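Inositol-3-phosphate synthase (PDB 1VKO) is an NAD-binding enzyme of the myo-inositol-1-phosphate synthase family, in the Rossmann clan, seen here as an assembly of four chains. Local coordinates at residues R42-K47 with E63-F68; K143-I148 with A511-P516. All blocks are in the same frame, centred on the assembly; numbering follows the deposited sequence.

Contact 1: R42-K47 with E63-F68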
loop_
_atom_site.group_PDB
_atom_site.type_symbol
_atom_site.label_atom_id
_atom_site.label_comp_id
_atom_site.label_asym_id
_atom_site.label_seq_id
_atom_site.Cartn_x
_atom_site.Cartn_y
_atom_site.Cartn_z
ATOM N N ARG A 42 31.218 0.727 -39.840
ATOM C CA ARG A 42 30.527 -0.351 -40.542
ATOM C C ARG A 42 30.031 -1.333 -39.506
ATOM O O ARG A 42 30.800 -1.798 -38.675
ATOM C CB ARG A 42 31.435 -1.010 -41.610
ATOM C CG ARG A 42 31.135 -2.488 -41.975
ATOM C CD ARG A 42 32.129 -3.107 -42.978
ATOM N NE ARG A 42 33.468 -2.480 -42.958
ATOM C CZ ARG A 42 33.887 -1.507 -43.790
ATOM N NH1 ARG A 42 33.084 -1.026 -44.733
ATOM N NH2 ARG A 42 35.114 -1.008 -43.681
ATOM N N PHE A 43 28.733 -1.610 -39.553
ATOM C CA PHE A 43 28.079 -2.531 -38.628
ATOM C C PHE A 43 27.373 -3.625 -39.424
ATOM O O PHE A 43 26.629 -3.324 -40.341
ATOM C CB PHE A 43 27.087 -1.750 -37.765
ATOM C CG PHE A 43 26.161 -2.613 -36.946
ATOM C CD1 PHE A 43 26.650 -3.402 -35.902
ATOM C CD2 PHE A 43 24.793 -2.628 -37.217
ATOM C CE1 PHE A 43 25.785 -4.202 -35.145
ATOM C CE2 PHE A 43 23.933 -3.425 -36.475
ATOM C CZ PHE A 43 24.436 -4.209 -35.432
ATOM N N THR A 44 27.631 -4.885 -39.093
ATOM C CA THR A 44 26.962 -6.015 -39.727
ATOM C C THR A 44 25.738 -6.404 -38.901
ATOM O O THR A 44 25.876 -6.922 -37.795
ATOM C CB THR A 44 27.961 -7.186 -39.867
ATOM O OG1 THR A 44 28.935 -6.878 -40.890
ATOM C CG2 THR A 44 27.278 -8.449 -40.366
ATOM N N TYR A 45 24.540 -6.126 -39.432
ATOM C CA TYR A 45 23.267 -6.335 -38.707
ATOM C C TYR A 45 22.660 -7.752 -38.872
ATOM O O TYR A 45 22.376 -8.202 -39.984
ATOM C CB TYR A 45 22.263 -5.228 -39.086
ATOM C CG TYR A 45 20.863 -5.364 -38.493
ATOM C CD1 TYR A 45 20.661 -5.318 -37.105
ATOM C CD2 TYR A 45 19.742 -5.523 -39.320
ATOM C CE1 TYR A 45 19.387 -5.445 -36.551
ATOM C CE2 TYR A 45 18.441 -5.644 -38.772
ATOM C CZ TYR A 45 18.286 -5.597 -37.386
ATOM O OH TYR A 45 17.050 -5.698 -36.817
ATOM N N ARG A 46 22.465 -8.454 -37.760
ATOM C CA ARG A 46 21.920 -9.810 -37.808
ATOM C C ARG A 46 20.406 -9.818 -37.768
ATOM O O ARG A 46 19.819 -9.489 -36.750
ATOM C CB ARG A 46 22.436 -10.648 -36.634
ATOM C CG ARG A 46 23.953 -10.812 -36.518
ATOM C CD ARG A 46 24.294 -12.005 -35.650
ATOM N NE ARG A 46 25.611 -11.980 -35.033
ATOM C CZ ARG A 46 25.852 -11.639 -33.764
ATOM N NH1 ARG A 46 24.871 -11.239 -32.949
ATOM N NH2 ARG A 46 27.099 -11.674 -33.316
ATOM N N LYS A 47 19.770 -10.219 -38.863
ATOM C CA LYS A 47 18.296 -10.202 -38.953
ATOM C C LYS A 47 17.764 -11.528 -39.442
ATOM O O LYS A 47 18.283 -12.091 -40.401
ATOM C CB LYS A 47 17.799 -9.077 -39.874
ATOM C CG LYS A 47 16.295 -9.074 -40.075
ATOM C CD LYS A 47 15.783 -7.854 -40.807
ATOM C CE LYS A 47 14.452 -8.146 -41.527
ATOM N NZ LYS A 47 13.314 -8.625 -40.668
ATOM N N GLU A 63 22.712 -11.304 -42.994
ATOM C CA GLU A 63 23.487 -10.168 -42.480
ATOM C C GLU A 63 23.360 -8.949 -43.369
ATOM O O GLU A 63 23.325 -9.078 -44.587
ATOM C CB GLU A 63 24.970 -10.503 -42.317
ATOM C CG GLU A 63 25.295 -11.939 -41.926
ATOM C CD GLU A 63 26.646 -12.053 -41.245
ATOM O OE1 GLU A 63 26.692 -11.806 -40.016
ATOM O OE2 GLU A 63 27.653 -12.381 -41.923
ATOM N N HIS A 64 23.327 -7.765 -42.748
ATOM C CA HIS A 64 23.118 -6.490 -43.461
ATOM C C HIS A 64 24.167 -5.434 -43.062
ATOM O O HIS A 64 24.113 -4.850 -41.975
ATOM C CB HIS A 64 21.699 -5.958 -43.199
ATOM C CG HIS A 64 20.604 -6.895 -43.616
ATOM N ND1 HIS A 64 20.267 -8.019 -42.893
ATOM C CD2 HIS A 64 19.755 -6.859 -44.667
ATOM C CE1 HIS A 64 19.264 -8.643 -43.487
ATOM N NE2 HIS A 64 18.935 -7.960 -44.568
ATOM N N ASP A 65 25.133 -5.184 -43.935
ATOM C CA ASP A 65 26.201 -4.276 -43.555
ATOM C C ASP A 65 25.699 -2.844 -43.601
ATOM O O ASP A 65 25.272 -2.361 -44.644
ATOM C CB ASP A 65 27.433 -4.481 -44.437
ATOM C CG ASP A 65 28.032 -5.877 -44.281
ATOM O OD1 ASP A 65 27.438 -6.685 -43.538
ATOM O OD2 ASP A 65 29.078 -6.261 -44.863
ATOM N N TYR A 66 25.701 -2.182 -42.454
ATOM C CA TYR A 66 25.365 -0.769 -42.399
ATOM C C TYR A 66 26.668 0.019 -42.406
ATOM O O TYR A 66 27.636 -0.410 -41.799
ATOM C CB TYR A 66 24.558 -0.459 -41.129
ATOM C CG TYR A 66 23.060 -0.647 -41.253
ATOM C CD1 TYR A 66 22.467 -1.867 -40.958
ATOM C CD2 TYR A 66 22.235 0.394 -41.667
ATOM C CE1 TYR A 66 21.082 -2.052 -41.071
ATOM C CE2 TYR A 66 20.841 0.218 -41.779
ATOM C CZ TYR A 66 20.279 -1.009 -41.477
ATOM O OH TYR A 66 18.910 -1.206 -41.573
ATOM N N SER A 67 26.716 1.151 -43.100
ATOM C CA SER A 67 27.881 2.016 -42.997
ATOM C C SER A 67 27.432 3.334 -42.406
ATOM O O SER A 67 26.714 4.069 -43.053
ATOM C CB SER A 67 28.545 2.216 -44.365
ATOM O OG SER A 67 29.790 2.882 -44.216
ATOM N N PHE A 68 27.811 3.621 -41.164
ATOM C CA PHE A 68 27.339 4.835 -40.485
ATOM C C PHE A 68 28.365 5.935 -40.603
ATOM O O PHE A 68 29.572 5.675 -40.578
ATOM C CB PHE A 68 27.059 4.609 -38.981
ATOM C CG PHE A 68 26.090 3.494 -38.690
ATOM C CD1 PHE A 68 24.749 3.619 -38.986
ATOM C CD2 PHE A 68 26.530 2.321 -38.121
ATOM C CE1 PHE A 68 23.854 2.568 -38.730
ATOM C CE2 PHE A 68 25.634 1.273 -37.842
ATOM C CZ PHE A 68 24.307 1.397 -38.147
#

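Contact 2: K143-I148 with A511-P516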
loop_
_atom_site.group_PDB
_atom_site.type_symbol
_atom_site.label_atom_id
_atom_site.label_comp_id
_atom_site.label_asym_id
_atom_site.label_seq_id
_atom_site.Cartn_x
_atom_site.Cartn_y
_atom_site.Cartn_z
ATOM N N LYS A 143 27.105 8.990 -22.188
ATOM C CA LYS A 143 27.550 10.193 -22.908
ATOM C C LYS A 143 28.998 10.074 -23.376
ATOM O O LYS A 143 29.466 10.908 -24.127
ATOM C CB LYS A 143 27.352 11.443 -22.059
ATOM C CG LYS A 143 28.107 11.426 -20.721
ATOM C CD LYS A 143 27.472 12.408 -19.764
ATOM C CE LYS A 143 28.065 12.283 -18.399
ATOM N NZ LYS A 143 29.445 12.837 -18.534
ATOM N N ASP A 144 29.682 9.012 -22.939
ATOM C CA ASP A 144 31.041 8.729 -23.360
ATOM C C ASP A 144 31.130 7.914 -24.667
ATOM O O ASP A 144 32.206 7.775 -25.237
ATOM C CB ASP A 144 31.774 7.982 -22.246
ATOM C CG ASP A 144 32.075 8.862 -21.041
ATOM O OD1 ASP A 144 31.646 10.026 -20.999
ATOM O OD2 ASP A 144 32.733 8.466 -20.068
ATOM N N ILE A 145 30.014 7.356 -25.130
ATOM C CA ILE A 145 30.035 6.466 -26.276
ATOM C C ILE A 145 30.123 7.226 -27.606
ATOM O O ILE A 145 31.117 7.101 -28.308
ATOM C CB ILE A 145 28.849 5.497 -26.221
ATOM C CG1 ILE A 145 28.970 4.606 -24.992
ATOM C CG2 ILE A 145 28.796 4.645 -27.471
ATOM C CD1 ILE A 145 27.688 3.775 -24.738
ATOM N N VAL A 146 29.084 7.984 -27.962
ATOM C CA VAL A 146 29.220 9.008 -29.003
ATOM C C VAL A 146 29.000 10.383 -28.357
ATOM O O VAL A 146 28.197 10.512 -27.445
ATOM C CB VAL A 146 28.342 8.782 -30.286
ATOM C CG1 VAL A 146 28.743 7.514 -31.013
ATOM C CG2 VAL A 146 26.889 8.738 -29.981
ATOM N N PRO A 147 29.791 11.377 -28.750
ATOM C CA PRO A 147 29.676 12.715 -28.168
ATOM C C PRO A 147 28.267 13.279 -28.314
ATOM O O PRO A 147 27.688 13.246 -29.408
ATOM C CB PRO A 147 30.704 13.544 -28.968
ATOM C CG PRO A 147 31.721 12.525 -29.473
ATOM C CD PRO A 147 30.898 11.278 -29.724
ATOM N N ILE A 148 27.702 13.762 -27.206
ATOM C CA ILE A 148 26.349 14.340 -27.207
ATOM C C ILE A 148 26.340 15.615 -26.384
ATOM O O ILE A 148 27.256 15.849 -25.631
ATOM C CB ILE A 148 25.292 13.348 -26.662
ATOM C CG1 ILE A 148 25.661 12.878 -25.246
ATOM C CG2 ILE A 148 25.091 12.187 -27.629
ATOM C CD1 ILE A 148 24.621 12.041 -24.541
ATOM N N ALA A 511 27.095 0.678 -31.815
ATOM C CA ALA A 511 27.271 0.488 -33.275
ATOM C C ALA A 511 27.846 1.720 -33.995
ATOM O O ALA A 511 28.792 1.595 -34.795
ATOM C CB ALA A 511 25.956 0.069 -33.926
ATOM N N LEU A 512 27.283 2.901 -33.715
ATOM C CA LEU A 512 27.878 4.167 -34.176
ATOM C C LEU A 512 29.340 4.320 -33.764
ATOM O O LEU A 512 30.181 4.633 -34.615
ATOM C CB LEU A 512 27.076 5.391 -33.717
ATOM C CG LEU A 512 25.603 5.380 -34.138
ATOM C CD1 LEU A 512 24.811 6.422 -33.382
ATOM C CD2 LEU A 512 25.426 5.546 -35.631
ATOM N N ALA A 513 29.636 4.080 -32.481
ATOM C CA ALA A 513 30.981 4.314 -31.909
ATOM C C ALA A 513 32.021 3.286 -32.296
ATOM O O ALA A 513 33.222 3.571 -32.189
ATOM C CB ALA A 513 30.928 4.430 -30.394
ATOM N N GLY A 514 31.563 2.098 -32.705
ATOM C CA GLY A 514 32.426 1.047 -33.252
ATOM C C GLY A 514 32.518 -0.224 -32.421
ATOM O O GLY A 514 33.177 -1.191 -32.808
ATOM N N PHE A 515 31.845 -0.252 -31.278
ATOM C CA PHE A 515 31.996 -1.399 -30.367
ATOM C C PHE A 515 30.692 -2.009 -29.825
ATOM O O PHE A 515 30.463 -1.979 -28.613
ATOM C CB PHE A 515 32.983 -1.075 -29.232
ATOM C CG PHE A 515 32.784 0.285 -28.593
ATOM C CD1 PHE A 515 31.773 0.489 -27.665
ATOM C CD2 PHE A 515 33.660 1.335 -28.871
ATOM C CE1 PHE A 515 31.599 1.709 -27.044
ATOM C CE2 PHE A 515 33.491 2.583 -28.259
ATOM C CZ PHE A 515 32.461 2.760 -27.331
ATOM N N PRO A 516 29.847 -2.547 -30.706
ATOM C CA PRO A 516 28.666 -3.274 -30.269
ATOM C C PRO A 516 29.118 -4.658 -29.940
ATOM O O PRO A 516 30.188 -5.006 -30.375
ATOM C CB PRO A 516 27.760 -3.301 -31.522
ATOM C CG PRO A 516 28.721 -3.047 -32.734
ATOM C CD PRO A 516 29.963 -2.479 -32.175
#

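Contact 1: R42-K47 with E63-F68
Phe43 and Tyr66 exchange two backbone hydrogen bonds in the beta hairpin of strands 38-53 and 56-71: Phe43 N reaches Tyr66 O at 2.8 Å, and Tyr66 N reaches Phe43 O at 2.6 Å. Tyr45 and His64 form the next hydrogen-bonded antiparallel pair. The face that carries Phe43, Tyr45, His64 and Tyr66 is aromatic. There Phe68 lies beside Phe43 and points the same way, with CE2 at the edge of its ring pressed against Phe43 CB at 3.4 Å. Tyr66 runs alongside Tyr45 in a similar manner, bringing CD1 at its ring edge to 3.9 Å from Tyr45 CB. Helix 498-513 covers the phenylalanine end of this face, where Ala511 touches both side chains; Pro530 of the second subunit packs on Tyr66, whose hydroxyl is hydrogen-bonded to Thr527 of that subunit. On the other face Thr44 and Asp65 make a non-hydrogen-bonded pair whose side chains supply their own link. Thr44 OG1 and Asp65 CG are each turned anti to their own carbonyl carbon (chi1 -72° and -63°), which sets the two groups side by side. Thr44 OG1 donates to Asp65 OD1 at 3.0 Å from above the carboxylate plane, and Asp65 OD2 makes a salt bridge with Lys533 of the second subunit. The other branch of Thr44, the methyl CG2, lies 3.4 Å from Glu63 OE1.

Contact 2: K143-I148 with A511-P516
Ala513 is the tight spot: its CB points at the loop 143-148 and sits 3.4 Å from Ile145 O and 3.6 Å from Ile145 CG2. A chi1 of -63° swings Ile145 CG1 anti to the carbonyl carbon and leaves the methyl CG2 anti to the backbone N, where it meets Ala513 CB. Val146 adds a second apolar contact. Its CG1 branch is 3.8 Å from Leu512 CB and equally 3.8 Å from Ala513 CB, the valine and leucine side chains meeting at a slant. All five touching residues are buried, and the segments are held to each other by apolar packing without hydrogen bonds. The contact joins the loop between strands 136-141 and 154-159, the latter an outermost strand, within this chain, of the parallel Rossmann-type sheet, to the C-terminal end of helix 498-513. Gly514, the first residue past the helix, has a positive phi of 115°, and the chain then turns to bring Phe515 round to the same isoleucine. Here the packing is looser: Ile145 CG2 approaches the ring obliquely, 4.1 Å from Phe515 CE1. A chi1 of 45°, with CG between the backbone N and the carbonyl carbon, carries the ring to Ile145. The ring also packs on Leu25 and Val27 and on Val59 of the second subunit. Past Val146 the loop leaves the helix end, and the partly exposed Pro147 has its carbonyl O hydrogen-bonded to Arg460 NH2.

Contacts 1 and 2 have centres about 16 Å apart and follow one another along the chain, yet they touch through the segment 511-516, which packs on Phe43 and Phe68. Phe68 CG of contact 1 lies 3.7 Å from Leu512 CD2 of contact 2, and Phe43 CD1 lies 3.8 Å from Pro516 CG. The end of helix 498-513 is thus packed between the hairpin on one side and the loop 143-148 on another. Both contacts also reach the second subunit, contact 1 more extensively. Neither includes a residue of the pyrophosphate pocket, which is lined by Lys326 to Lys331 and by Lys373, Lys377, Lys414 and Lys484.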